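Local coordinates for protein iron-containing alcohol dehydrogenase (Ralstonia eutropha, PDB 3JZD) that probably catalyses the NAD(P)H-dependent reduction of maleylacetate to 3-oxoadipate as a homodimeric member of the iron-containing alcohol dehydrogenase family, at residues Asp80-Ala83 with Arg84-Ala88; Ala279-Arg282 with Ile283-Ala286; Thr297-Asp300 with Leu301-His305; Met316-Glu319 with Asp320-Arg323. One frame throughout, in Å; residues are numbered along the deposited sequence.

Contact 1 of 4, residues Asp80-Ala83 with Arg84-Ala88; sequences DATA and RAREA
Asp80 meets Arg84 one helical turn on through the backbone, with Arg84 N donating to Asp80 O at 3.0 Å. Their charged ends turn elsewhere: Asp80 OD2 bonds to Tyr66 OH, and Arg84 NH1 makes a weak bond to Val65 O. Ala81 follows with the same alpha-helical pattern, its O accepting from Ala85 N at 2.9 Å. At Thr82 side chains join the backbone bond from Arg86 N to Thr82 O. CG2 stands anti to the backbone N (chi1 -58° places OG1 beside that N), which sends OG1 back to Ala78 O and leaves the methyl to rest over one face of the Arg86 guanidinium, with CG2 3.6 Å from Arg86 NH1. Arg86 keeps its chain extended from CG to NE and runs alongside Thr82; its NH1 also makes a long, weak ion pair with Glu111 OE2. Ala83 contributes mainly its carbonyl, whose O accepts a hydrogen bond from Glu87 N at 2.9 Å. The stretch belongs to helix 75-88, the helix of a beta-alpha-beta crossover between parallel strands 62-66 and 92-97 in the nucleotide-binding part of the fold. Ala81 and Thr82 pack on Ile108 of helix 99-112, while Ala81 and Arg84 lean on Tyr66 of strand 62-66.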
ATOM      1  N   ASP A  80      18.657  20.074 -22.426  1.00 31.52           N
ATOM      2  CA  ASP A  80      18.534  19.639 -23.796  1.00 30.09           C
ATOM      3  C   ASP A  80      17.252  18.829 -24.015  1.00 28.81           C
ATOM      4  O   ASP A  80      16.582  18.997 -25.020  1.00 27.60           O
ATOM      5  CB  ASP A  80      19.732  18.807 -24.193  1.00 30.36           C
ATOM      6  CG  ASP A  80      19.742  18.495 -25.666  1.00 33.53           C
ATOM      7  OD1 ASP A  80      19.473  19.414 -26.453  1.00 43.06           O
ATOM      8  OD2 ASP A  80      20.027  17.343 -26.049  1.00 42.04           O
ATOM      9  N   ALA A  81      16.935  17.937 -23.084  1.00 28.73           N
ATOM     10  CA  ALA A  81      15.738  17.114 -23.210  1.00 28.79           C
ATOM     11  C   ALA A  81      14.483  17.983 -23.164  1.00 28.65           C
ATOM     12  O   ALA A  81      13.594  17.842 -23.987  1.00 28.78           O
ATOM     13  CB  ALA A  81      15.704  16.076 -22.136  1.00 28.23           C
ATOM     14  N   THR A  82      14.437  18.896 -22.201  1.00 28.50           N
ATOM     15  CA  THR A  82      13.311  19.801 -22.035  1.00 28.44           C
ATOM     16  C   THR A  82      13.117  20.670 -23.256  1.00 29.70           C
ATOM     17  O   THR A  82      11.990  20.889 -23.684  1.00 30.92           O
ATOM     18  CB  THR A  82      13.499  20.670 -20.798  1.00 28.49           C
ATOM     19  OG1 THR A  82      13.646  19.807 -19.676  1.00 23.58           O
ATOM     20  CG2 THR A  82      12.307  21.570 -20.576  1.00 25.76           C
ATOM     21  N   ALA A  83      14.219  21.140 -23.833  1.00 30.21           N
ATOM     22  CA  ALA A  83      14.160  21.907 -25.062  1.00 30.77           C
ATOM     23  C   ALA A  83      13.550  21.071 -26.166  1.00 30.20           C
ATOM     24  O   ALA A  83      12.706  21.552 -26.915  1.00 31.10           O
ATOM     25  CB  ALA A  83      15.548  22.373 -25.470  1.00 31.38           C
ATOM     26  N   ARG A  84      13.961  19.816 -26.289  1.00 29.28           N
ATOM     27  CA  ARG A  84      13.387  18.974 -27.338  1.00 29.67           C
ATOM     28  C   ARG A  84      11.888  18.726 -27.126  1.00 28.14           C
ATOM     29  O   ARG A  84      11.124  18.657 -28.084  1.00 26.30           O
ATOM     30  CB  ARG A  84      14.068  17.627 -27.369  1.00 30.48           C
ATOM     31  CG  ARG A  84      13.501  16.757 -28.458  1.00 37.44           C
ATOM     32  CD  ARG A  84      14.103  17.099 -29.816  1.00 42.01           C
ATOM     33  NE  ARG A  84      15.400  16.442 -29.903  1.00 47.86           N
ATOM     34  CZ  ARG A  84      15.551  15.131 -30.109  1.00 51.71           C
ATOM     35  NH1 ARG A  84      14.485  14.324 -30.262  1.00 50.82           N
ATOM     36  NH2 ARG A  84      16.773  14.617 -30.147  1.00 52.21           N
ATOM     37  N   ALA A  85      11.496  18.550 -25.861  1.00 28.79           N
ATOM     38  CA  ALA A  85      10.092  18.300 -25.506  1.00 28.70           C
ATOM     39  C   ALA A  85       9.282  19.507 -25.914  1.00 29.22           C
ATOM     40  O   ALA A  85       8.213  19.388 -26.542  1.00 26.20           O
ATOM     41  CB  ALA A  85       9.950  18.048 -24.011  1.00 26.85           C
ATOM     42  N   ARG A  86       9.792  20.689 -25.552  1.00 30.94           N
ATOM     43  CA  ARG A  86       9.096  21.926 -25.916  1.00 31.71           C
ATOM     44  C   ARG A  86       8.977  22.064 -27.419  1.00 32.84           C
ATOM     45  O   ARG A  86       7.903  22.302 -27.941  1.00 33.09           O
ATOM     46  CB  ARG A  86       9.759  23.118 -25.262  1.00 32.73           C
ATOM     47  CG  ARG A  86       9.312  23.217 -23.823  1.00 33.00           C
ATOM     48  CD  ARG A  86      10.196  24.064 -22.960  1.00 33.65           C
ATOM     49  NE  ARG A  86       9.506  24.343 -21.702  1.00 36.62           N
ATOM     50  CZ  ARG A  86      10.085  24.809 -20.597  1.00 43.03           C
ATOM     51  NH1 ARG A  86      11.395  25.033 -20.549  1.00 45.56           N
ATOM     52  NH2 ARG A  86       9.344  25.027 -19.514  1.00 48.50           N
ATOM     53  N   GLU A  87      10.067  21.833 -28.117  1.00 33.85           N
ATOM     54  CA  GLU A  87      10.080  21.903 -29.564  1.00 36.24           C
ATOM     55  C   GLU A  87       9.103  20.920 -30.225  1.00 34.51           C
ATOM     56  O   GLU A  87       8.593  21.190 -31.307  1.00 33.68           O
ATOM     57  CB  GLU A  87      11.511  21.642 -30.006  1.00 38.99           C
ATOM     58  CG  GLU A  87      11.762  21.361 -31.469  1.00 45.39           C
ATOM     59  CD  GLU A  87      13.153  20.748 -31.639  1.00 54.09           C
ATOM     60  OE1 GLU A  87      14.120  21.261 -31.015  1.00 56.98           O
ATOM     61  OE2 GLU A  87      13.269  19.732 -32.367  1.00 61.27           O
ATOM     62  N   ALA A  88       8.843  19.781 -29.588  1.00 33.31           N
ATOM     63  CA  ALA A  88       7.919  18.785 -30.160  1.00 31.14           C
ATOM     64  C   ALA A  88       6.475  19.038 -29.750  1.00 30.01           C
ATOM     65  O   ALA A  88       5.549  18.389 -30.258  1.00 30.54           O
ATOM     66  CB  ALA A  88       8.314  17.408 -29.740  1.00 31.28           C
TER

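Contact 2 of 4, residues Ala279-Arg282 with Ile283-Ala286; sequences AMAR and IRRA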
ATOM      1  N   ALA A 279      14.874  -4.827  13.182  1.00 14.56           N
ATOM      2  CA  ALA A 279      14.913  -4.681  11.730  1.00 13.31           C
ATOM      3  C   ALA A 279      15.818  -5.797  11.145  1.00 14.23           C
ATOM      4  O   ALA A 279      15.466  -6.436  10.165  1.00 15.38           O
ATOM      5  CB  ALA A 279      15.378  -3.250  11.313  1.00 11.26           C
HETATM    6  N   MSE A 280      16.964  -6.050  11.765  1.00 15.96           N
HETATM    7  CA  MSE A 280      17.854  -7.109  11.312  1.00 15.27           C
HETATM    8  C   MSE A 280      17.206  -8.488  11.266  1.00 16.25           C
HETATM    9  O   MSE A 280      17.400  -9.231  10.288  1.00 16.41           O
HETATM   10  CB  MSE A 280      19.096  -7.201  12.181  1.00 17.30           C
HETATM   11  CG  MSE A 280      20.078  -6.066  12.131  1.00 13.95           C
HETATM   12 SE   MSE A 280      20.623  -5.400  10.375  0.75 16.24          SE
HETATM   13  CE  MSE A 280      19.106  -4.266   9.942  1.00 22.33           C
ATOM     14  N   ALA A 281      16.480  -8.859  12.330  1.00 16.30           N
ATOM     15  CA  ALA A 281      15.721 -10.103  12.353  1.00 16.09           C
ATOM     16  C   ALA A 281      14.691 -10.219  11.196  1.00 16.39           C
ATOM     17  O   ALA A 281      14.446 -11.303  10.688  1.00 16.87           O
ATOM     18  CB  ALA A 281      15.046 -10.331  13.739  1.00 15.99           C
ATOM     19  N   ARG A 282      14.070  -9.117  10.805  1.00 16.79           N
ATOM     20  CA  ARG A 282      13.150  -9.118   9.679  1.00 16.67           C
ATOM     21  C   ARG A 282      13.914  -9.251   8.373  1.00 16.15           C
ATOM     22  O   ARG A 282      13.478  -9.961   7.484  1.00 14.76           O
ATOM     23  CB  ARG A 282      12.240  -7.884   9.663  1.00 17.52           C
ATOM     24  CG  ARG A 282      11.306  -7.859  10.875  1.00 23.43           C
ATOM     25  CD  ARG A 282      10.346  -6.720  10.914  1.00 26.20           C
ATOM     26  NE  ARG A 282       9.323  -6.823   9.864  1.00 38.56           N
ATOM     27  CZ  ARG A 282       8.248  -6.042   9.797  1.00 34.81           C
ATOM     28  NH1 ARG A 282       8.074  -5.090  10.715  1.00 32.48           N
ATOM     29  NH2 ARG A 282       7.346  -6.218   8.826  1.00 37.61           N
ATOM     30  N   ILE A 283      15.066  -8.607   8.250  1.00 14.02           N
ATOM     31  CA  ILE A 283      15.827  -8.774   7.035  1.00 14.24           C
ATOM     32  C   ILE A 283      16.312 -10.227   6.907  1.00 14.30           C
ATOM     33  O   ILE A 283      16.309 -10.792   5.818  1.00 16.69           O
ATOM     34  CB  ILE A 283      16.987  -7.823   6.990  1.00 16.45           C
ATOM     35  CG1 ILE A 283      16.466  -6.370   6.861  1.00 15.90           C
ATOM     36  CG2 ILE A 283      17.936  -8.226   5.862  1.00 12.12           C
ATOM     37  CD1 ILE A 283      17.574  -5.321   7.126  1.00 14.94           C
ATOM     38  N   ARG A 284      16.718 -10.821   8.022  1.00 15.18           N
ATOM     39  CA  ARG A 284      17.207 -12.207   8.055  1.00 16.55           C
ATOM     40  C   ARG A 284      16.129 -13.193   7.652  1.00 18.00           C
ATOM     41  O   ARG A 284      16.376 -14.081   6.826  1.00 19.40           O
ATOM     42  CB  ARG A 284      17.746 -12.549   9.431  1.00 17.67           C
ATOM     43  CG  ARG A 284      19.059 -11.820   9.692  1.00 18.16           C
ATOM     44  CD  ARG A 284      19.530 -11.876  11.150  1.00 19.76           C
ATOM     45  NE  ARG A 284      19.471 -13.226  11.694  1.00 20.16           N
ATOM     46  CZ  ARG A 284      18.891 -13.578  12.843  1.00 24.04           C
ATOM     47  NH1 ARG A 284      18.350 -12.679  13.670  1.00 19.82           N
ATOM     48  NH2 ARG A 284      18.879 -14.855  13.174  1.00 20.81           N
ATOM     49  N   ARG A 285      14.931 -13.001   8.205  1.00 17.99           N
ATOM     50  CA  ARG A 285      13.781 -13.841   7.877  1.00 18.71           C
ATOM     51  C   ARG A 285      13.473 -13.732   6.395  1.00 17.75           C
ATOM     52  O   ARG A 285      13.226 -14.736   5.749  1.00 16.83           O
ATOM     53  CB  ARG A 285      12.562 -13.412   8.690  1.00 20.26           C
ATOM     54  CG  ARG A 285      11.343 -14.288   8.507  1.00 29.25           C
ATOM     55  CD  ARG A 285      10.238 -13.962   9.515  1.00 32.16           C
ATOM     56  NE  ARG A 285       9.765 -12.580   9.395  1.00 41.18           N
ATOM     57  CZ  ARG A 285       8.908 -11.986  10.233  1.00 46.60           C
ATOM     58  NH1 ARG A 285       8.407 -12.648  11.276  1.00 52.96           N
ATOM     59  NH2 ARG A 285       8.547 -10.717  10.043  1.00 40.07           N
ATOM     60  N   ALA A 286      13.485 -12.519   5.847  1.00 15.73           N
ATOM     61  CA  ALA A 286      13.136 -12.339   4.447  1.00 16.16           C
ATOM     62  C   ALA A 286      14.222 -12.879   3.470  1.00 16.99           C
ATOM     63  O   ALA A 286      13.932 -13.199   2.319  1.00 18.45           O
ATOM     64  CB  ALA A 286      12.822 -10.855   4.179  1.00 14.51           C
TER
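Ala279 and Ile283 belong to a regular run of alpha-helical bonds in helix 277-287, part of the all-helical C-terminal half of the iron-containing alcohol dehydrogenase fold. Four successive i to i+4 bonds join the two halves, from Ile283 N to Ala279 O (2.9 Å) through to Ala286 N bonded to Arg282 O (3.0 Å). Arg282 and Arg285 run alongside each other and point the same way, their guanidinium planes 75° apart and Arg282 NE 4.0 Å from Arg285 NH2. Glu197 of helix 190-212 explains how these two cations can be neighbours: it forms a salt bridge through OE1 with Arg282 NE and another through OE2 with Arg285 NE. Arg284 leaves from a different side of the helix. Its CG lies 3.1 Å from Met280 O, and a bend at chi3 (48°) takes the guanidinium past Ala281 to the carbonyls of Gly290 and Gln292 in the loop that follows. The buried side carries Ile283, packed on Ile200 and on Leu298 of helix 294-304. Beside it, selenomethionine Met280, bent at both chi2 and chi3, brings its terminal methyl in tightly, with CE only 3.4 Å from Ile283 CD1.

Contact 3 of 4, residues Thr297-Asp300 with Leu301-His305; sequences TLFD and LAQRH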
ATOM      1  N   THR A 297      24.555 -12.573   5.062  1.00 16.69           N
ATOM      2  CA  THR A 297      23.630 -13.175   4.127  1.00 15.40           C
ATOM      3  C   THR A 297      23.547 -12.369   2.832  1.00 15.23           C
ATOM      4  O   THR A 297      23.569 -12.947   1.755  1.00 14.72           O
ATOM      5  CB  THR A 297      22.231 -13.440   4.788  1.00 16.49           C
ATOM      6  OG1 THR A 297      22.405 -14.268   5.936  1.00 14.07           O
ATOM      7  CG2 THR A 297      21.274 -14.145   3.837  1.00 12.10           C
ATOM      8  N   LEU A 298      23.474 -11.041   2.938  1.00 14.35           N
ATOM      9  CA  LEU A 298      23.389 -10.176   1.748  1.00 15.05           C
ATOM     10  C   LEU A 298      24.710 -10.146   0.970  1.00 14.72           C
ATOM     11  O   LEU A 298      24.733 -10.063  -0.258  1.00 17.58           O
ATOM     12  CB  LEU A 298      22.896  -8.759   2.162  1.00 15.38           C
ATOM     13  CG  LEU A 298      21.413  -8.857   2.562  1.00 16.38           C
ATOM     14  CD1 LEU A 298      20.917  -7.684   3.337  1.00 12.13           C
ATOM     15  CD2 LEU A 298      20.587  -9.098   1.230  1.00 16.05           C
ATOM     16  N   PHE A 299      25.816 -10.223   1.703  1.00 15.72           N
ATOM     17  CA  PHE A 299      27.128 -10.346   1.112  1.00 16.78           C
ATOM     18  C   PHE A 299      27.160 -11.597   0.248  1.00 16.08           C
ATOM     19  O   PHE A 299      27.551 -11.528  -0.908  1.00 16.80           O
ATOM     20  CB  PHE A 299      28.184 -10.466   2.178  1.00 16.56           C
ATOM     21  CG  PHE A 299      29.559 -10.601   1.643  1.00 16.14           C
ATOM     22  CD1 PHE A 299      30.059 -11.850   1.294  1.00 14.86           C
ATOM     23  CD2 PHE A 299      30.382  -9.499   1.525  1.00 14.18           C
ATOM     24  CE1 PHE A 299      31.381 -12.000   0.807  1.00 16.27           C
ATOM     25  CE2 PHE A 299      31.713  -9.655   1.047  1.00 18.00           C
ATOM     26  CZ  PHE A 299      32.189 -10.893   0.688  1.00 13.03           C
ATOM     27  N   ASP A 300      26.749 -12.724   0.819  1.00 17.43           N
ATOM     28  CA  ASP A 300      26.715 -13.993   0.073  1.00 18.73           C
ATOM     29  C   ASP A 300      25.785 -13.941  -1.132  1.00 18.41           C
ATOM     30  O   ASP A 300      26.065 -14.560  -2.154  1.00 19.61           O
ATOM     31  CB  ASP A 300      26.269 -15.184   0.939  1.00 18.65           C
ATOM     32  CG  ASP A 300      27.254 -15.557   1.990  1.00 21.98           C
ATOM     33  OD1 ASP A 300      28.405 -15.066   1.951  1.00 24.08           O
ATOM     34  OD2 ASP A 300      26.866 -16.337   2.907  1.00 24.26           O
ATOM     35  N   LEU A 301      24.664 -13.245  -1.016  1.00 18.78           N
ATOM     36  CA  LEU A 301      23.714 -13.160  -2.134  1.00 19.10           C
ATOM     37  C   LEU A 301      24.372 -12.469  -3.329  1.00 18.92           C
ATOM     38  O   LEU A 301      24.129 -12.831  -4.514  1.00 17.15           O
ATOM     39  CB  LEU A 301      22.473 -12.367  -1.708  1.00 21.01           C
ATOM     40  CG  LEU A 301      21.222 -12.318  -2.581  1.00 19.27           C
ATOM     41  CD1 LEU A 301      20.760 -13.752  -2.818  1.00 16.54           C
ATOM     42  CD2 LEU A 301      20.162 -11.474  -1.850  1.00 13.90           C
ATOM     43  N   ALA A 302      25.240 -11.493  -3.026  1.00 18.04           N
ATOM     44  CA  ALA A 302      25.961 -10.784  -4.078  1.00 17.63           C
ATOM     45  C   ALA A 302      27.051 -11.681  -4.621  1.00 16.78           C
ATOM     46  O   ALA A 302      27.151 -11.895  -5.833  1.00 16.22           O
ATOM     47  CB  ALA A 302      26.607  -9.468  -3.558  1.00 15.94           C
ATOM     48  N   GLN A 303      27.870 -12.189  -3.708  1.00 16.06           N
ATOM     49  CA  GLN A 303      29.034 -12.951  -4.104  1.00 16.03           C
ATOM     50  C   GLN A 303      28.761 -14.230  -4.894  1.00 16.49           C
ATOM     51  O   GLN A 303      29.399 -14.474  -5.907  1.00 14.24           O
ATOM     52  CB  GLN A 303      29.875 -13.319  -2.910  1.00 16.64           C
ATOM     53  CG  GLN A 303      31.282 -13.644  -3.415  1.00 23.64           C
ATOM     54  CD  GLN A 303      32.149 -14.226  -2.382  1.00 29.70           C
ATOM     55  OE1 GLN A 303      31.712 -15.069  -1.603  1.00 36.90           O
ATOM     56  NE2 GLN A 303      33.417 -13.824  -2.384  1.00 33.68           N
ATOM     57  N   ARG A 304      27.797 -15.013  -4.420  1.00 17.37           N
ATOM     58  CA  ARG A 304      27.389 -16.260  -5.031  1.00 19.20           C
ATOM     59  C   ARG A 304      26.897 -16.065  -6.471  1.00 18.39           C
ATOM     60  O   ARG A 304      26.970 -16.984  -7.279  1.00 18.60           O
ATOM     61  CB  ARG A 304      26.258 -16.848  -4.175  1.00 20.97           C
ATOM     62  CG  ARG A 304      25.577 -18.097  -4.691  1.00 32.56           C
ATOM     63  CD  ARG A 304      24.341 -18.516  -3.777  1.00 40.94           C
ATOM     64  NE  ARG A 304      24.680 -18.683  -2.346  1.00 45.41           N
ATOM     65  CZ  ARG A 304      24.235 -17.940  -1.312  1.00 45.13           C
ATOM     66  NH1 ARG A 304      23.323 -16.922  -1.459  1.00 26.99           N
ATOM     67  NH2 ARG A 304      24.695 -18.261  -0.089  1.00 43.94           N
ATOM     68  N   HIS A 305      26.411 -14.879  -6.807  1.00 16.75           N
ATOM     69  CA  HIS A 305      25.873 -14.663  -8.135  1.00 17.45           C
ATOM     70  C   HIS A 305      26.703 -13.705  -8.958  1.00 17.74           C
ATOM     71  O   HIS A 305      26.173 -12.989  -9.777  1.00 17.38           O
ATOM     72  CB  HIS A 305      24.420 -14.213  -8.063  1.00 18.44           C
ATOM     73  CG  HIS A 305      23.579 -15.141  -7.258  1.00 18.18           C
ATOM     74  ND1 HIS A 305      23.248 -14.880  -5.953  1.00 15.55           N
ATOM     75  CD2 HIS A 305      23.108 -16.378  -7.530  1.00 17.32           C
ATOM     76  CE1 HIS A 305      22.560 -15.897  -5.466  1.00 23.37           C
ATOM     77  NE2 HIS A 305      22.462 -16.820  -6.401  1.00 20.71           N
TER
HETATM   78  O   HOH W   1      22.374 -15.332   0.827  1.00 18.50           O
HETATM   79  O   HOH W   2      24.104 -17.245   2.797  1.00 25.83           O
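Asp300 and Arg304 meet through the backbone and through water in the last turns of helix 294-304. Arg304 N binds Asp300 O at 2.9 Å, and the side chain of Arg304, bent at chi3 (-55°), folds back until one face of its guanidinium lies over that same carbonyl oxygen. NH2 then comes to rest 3.6 Å from Asp300 CB. The carboxylate and guanidinium planes stand 78° apart, and no direct salt bridge forms, since Asp300 OD2 and Arg304 NH2 remain 4.2 Å from each other. Two waters lie at the guanidinium edge, in its plane: the one on NH2 donates to Asp300 OD2 and so bridges the two side chains, while the one on NH1 donates to Thr297 O.

On the buried side, Leu298 and Leu301 lie side by side with CD2 to CD2 at 3.9 Å. Elsewhere on the helix the buried Phe299 runs beside the exposed Gln303, Phe299 CE1 3.9 Å from Gln303 OE1. At the helix end the His305 ring is held by ND1 donating to Leu301 O at 2.7 Å, a nearly straight bond (169°) on a carbonyl lone pair.

Farther out, Arg356 near the C terminus forms a salt bridge with Asp300 OD2. Leu298 packs against helices 165-182, 257-272 and 277-287, and Phe211 meets His305 edge-to-face. Asp300 therefore gives its direct ion pair to Arg356 and reaches Arg304 through water, so the attraction within the helix is probably softened, while the ND1 bond satisfies a backbone carbonyl close to the helix terminus.

Contact 4 of 4, residues Met316-Glu319 with Asp320-Arg323; sequences MREE and DLDR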
HETATM    1  N   MSE A 316      37.399   2.231  -6.877  1.00 12.59           N
HETATM    2  CA  MSE A 316      37.633   3.100  -5.736  1.00 12.79           C
HETATM    3  C   MSE A 316      39.128   3.011  -5.482  1.00 15.30           C
HETATM    4  O   MSE A 316      39.659   1.910  -5.417  1.00 15.88           O
HETATM    5  CB  MSE A 316      36.902   2.590  -4.508  1.00 12.95           C
HETATM    6  CG  MSE A 316      37.078   3.418  -3.232  1.00 12.24           C
HETATM    7 SE   MSE A 316      36.317   5.216  -3.473  0.75 14.35          SE
HETATM    8  CE  MSE A 316      36.952   6.040  -1.775  1.00 11.68           C
ATOM      9  N   ARG A 317      39.822   4.146  -5.371  1.00 15.01           N
ATOM     10  CA  ARG A 317      41.235   4.106  -4.982  1.00 14.94           C
ATOM     11  C   ARG A 317      41.330   3.932  -3.450  1.00 14.21           C
ATOM     12  O   ARG A 317      40.647   4.645  -2.678  1.00 13.29           O
ATOM     13  CB  ARG A 317      41.947   5.395  -5.381  1.00 14.57           C
ATOM     14  CG  ARG A 317      41.909   5.688  -6.878  1.00 16.09           C
ATOM     15  CD  ARG A 317      42.871   6.806  -7.245  1.00 18.60           C
ATOM     16  NE  ARG A 317      42.584   8.036  -6.522  1.00 23.98           N
ATOM     17  CZ  ARG A 317      43.485   8.999  -6.303  1.00 35.98           C
ATOM     18  NH1 ARG A 317      44.731   8.854  -6.732  1.00 37.45           N
ATOM     19  NH2 ARG A 317      43.164  10.105  -5.625  1.00 34.16           N
ATOM     20  N   GLU A 318      42.175   3.010  -2.999  1.00 12.45           N
ATOM     21  CA  GLU A 318      42.369   2.841  -1.571  1.00 14.23           C
ATOM     22  C   GLU A 318      42.829   4.173  -0.932  1.00 14.34           C
ATOM     23  O   GLU A 318      42.481   4.503   0.185  1.00 12.60           O
ATOM     24  CB  GLU A 318      43.440   1.807  -1.272  1.00 14.65           C
ATOM     25  CG  GLU A 318      43.537   1.529   0.236  1.00 17.47           C
ATOM     26  CD  GLU A 318      44.398   0.330   0.613  1.00 22.54           C
ATOM     27  OE1 GLU A 318      45.134  -0.219  -0.252  1.00 28.71           O
ATOM     28  OE2 GLU A 318      44.322  -0.088   1.804  1.00 26.37           O
ATOM     29  N   GLU A 319      43.576   4.932  -1.700  1.00 13.20           N
ATOM     30  CA  GLU A 319      44.137   6.196  -1.270  1.00 15.78           C
ATOM     31  C   GLU A 319      43.096   7.301  -1.068  1.00 13.36           C
ATOM     32  O   GLU A 319      43.453   8.349  -0.623  1.00 11.82           O
ATOM     33  CB  GLU A 319      45.171   6.673  -2.314  1.00 16.16           C
ATOM     34  CG  GLU A 319      46.350   5.674  -2.541  1.00 19.84           C
ATOM     35  CD  GLU A 319      46.105   4.552  -3.560  1.00 22.14           C
ATOM     36  OE1 GLU A 319      44.979   4.418  -4.093  1.00 15.74           O
ATOM     37  OE2 GLU A 319      47.076   3.794  -3.819  1.00 17.74           O
ATOM     38  N   ASP A 320      41.848   7.067  -1.447  1.00 11.97           N
ATOM     39  CA  ASP A 320      40.758   8.025  -1.287  1.00 13.08           C
ATOM     40  C   ASP A 320      39.823   7.708  -0.112  1.00 14.49           C
ATOM     41  O   ASP A 320      38.868   8.437   0.131  1.00 14.01           O
ATOM     42  CB  ASP A 320      39.894   8.021  -2.550  1.00 12.45           C
ATOM     43  CG  ASP A 320      40.494   8.792  -3.684  1.00 14.83           C
ATOM     44  OD1 ASP A 320      41.302   9.684  -3.396  1.00 16.09           O
ATOM     45  OD2 ASP A 320      40.114   8.535  -4.858  1.00 14.39           O
ATOM     46  N   LEU A 321      40.087   6.617   0.599  1.00 13.92           N
ATOM     47  CA  LEU A 321      39.231   6.196   1.681  1.00 13.23           C
ATOM     48  C   LEU A 321      39.269   7.191   2.820  1.00 13.01           C
ATOM     49  O   LEU A 321      38.220   7.496   3.385  1.00 11.96           O
ATOM     50  CB  LEU A 321      39.588   4.774   2.144  1.00 13.68           C
ATOM     51  CG  LEU A 321      39.381   3.621   1.120  1.00 15.13           C
ATOM     52  CD1 LEU A 321      40.000   2.297   1.688  1.00 13.43           C
ATOM     53  CD2 LEU A 321      37.906   3.408   0.699  1.00 10.37           C
ATOM     54  N   ASP A 322      40.448   7.743   3.136  1.00 14.49           N
ATOM     55  CA  ASP A 322      40.523   8.747   4.173  1.00 14.59           C
ATOM     56  C   ASP A 322      39.604   9.924   3.815  1.00 14.65           C
ATOM     57  O   ASP A 322      38.867  10.405   4.686  1.00 14.41           O
ATOM     58  CB  ASP A 322      41.931   9.289   4.369  1.00 16.72           C
ATOM     59  CG  ASP A 322      42.932   8.247   4.895  1.00 22.62           C
ATOM     60  OD1 ASP A 322      42.556   7.280   5.614  1.00 20.24           O
ATOM     61  OD2 ASP A 322      44.131   8.440   4.576  1.00 24.01           O
ATOM     62  N   ARG A 323      39.653  10.400   2.565  1.00 12.86           N
ATOM     63  CA  ARG A 323      38.812  11.513   2.148  1.00 13.68           C
ATOM     64  C   ARG A 323      37.333  11.117   2.189  1.00 14.24           C
ATOM     65  O   ARG A 323      36.482  11.890   2.614  1.00 16.17           O
ATOM     66  CB  ARG A 323      39.166  11.983   0.746  1.00 13.60           C
ATOM     67  CG  ARG A 323      38.281  13.129   0.231  1.00 14.95           C
ATOM     68  CD  ARG A 323      38.581  13.523  -1.219  1.00 16.18           C
ATOM     69  NE  ARG A 323      39.955  13.969  -1.385  1.00 13.67           N
ATOM     70  CZ  ARG A 323      40.393  15.228  -1.268  1.00 19.12           C
ATOM     71  NH1 ARG A 323      39.570  16.233  -1.027  1.00 19.96           N
ATOM     72  NH2 ARG A 323      41.686  15.484  -1.402  1.00 19.21           N
TER
HETATM   73  O   HOH W   3      38.554   6.591  -5.660  1.00 11.97           O
HETATM   74  O   HOH W   4      42.931   6.424   2.324  1.00 17.41           O
HETATM   75  O   HOH W   5      42.046  10.132   0.811  1.00 14.62           O
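Arg317 grips Asp320 side-on with two nitrogens, just before helix 321-328 begins. NE donates to OD2 at 3.0 Å and NH2 to OD1 at 2.9 Å, a salt bridge with one nitrogen to each oxygen. The groups are far from coplanar, at 65° to each other: NE meets OD2 from above the carboxylate plane, whereas NH2 reaches OD1 on its syn side by a more bent bond (132°). A bend at chi3 (-58°) turns the Arg317 guanidinium back over the turn. In the same turn the backbone is wound tightly, with Asp320 N bonded to Arg317 O and Leu321 N to Glu318 O, successive i to i+3 bonds of a 3-10 turn leading into the helix.

The packed side is apolar. Selenomethionine Met316, bent at chi2, brings its CE to 3.6 Å from Asp320 CB and 3.7 Å from Leu321 CD2, and is backed by Leu249 and Phe253 of helix 241-253. Leu321 also touches Glu318 CG through CD1 and packs on Tyr352 of helix 341-353.

The other side is wet. Water bridges Glu318 O to Asp322 N, and another joins Glu319 O to Arg323 N, each spanning an i to i+4 pair; Glu318 O also keeps its direct bond from Leu321 N. The side chain of Glu318 bonds to Gln349 through OE2 and lies about 4 Å from a bound calcium ion.

Asp320 OD2 also accepts from a water, 2.6 Å away, that in turn accepts from Arg317 N. Gripped by the guanidinium and this water, the carboxylate is probably kept ionised, and its link to Arg317 N ties the incoming loop to the start of the helix.

How the contacts relate
From the N terminus, contact 1 comes first, on a helix beside the parallel sheet of the nucleotide-binding part; the other three follow in the C-terminal helical part. Each joins two adjoining segments through residues three to five apart, so each closes about a turn of chain, and they run in series without nesting or crossing. Contacts 2 and 3 sit on consecutive helices, 277-287 and 294-304, which touch where Ile283 CG2 lies 3.9 Å from Leu298 CD1. Contact 4 starts the next helix, 321-328, its nearest atoms about 14 Å from contact 3. Contact 1 is remote, about 30 Å from contact 4 at the nearest atoms, and lies opposite contacts 2 and 3 across the centre of the chain.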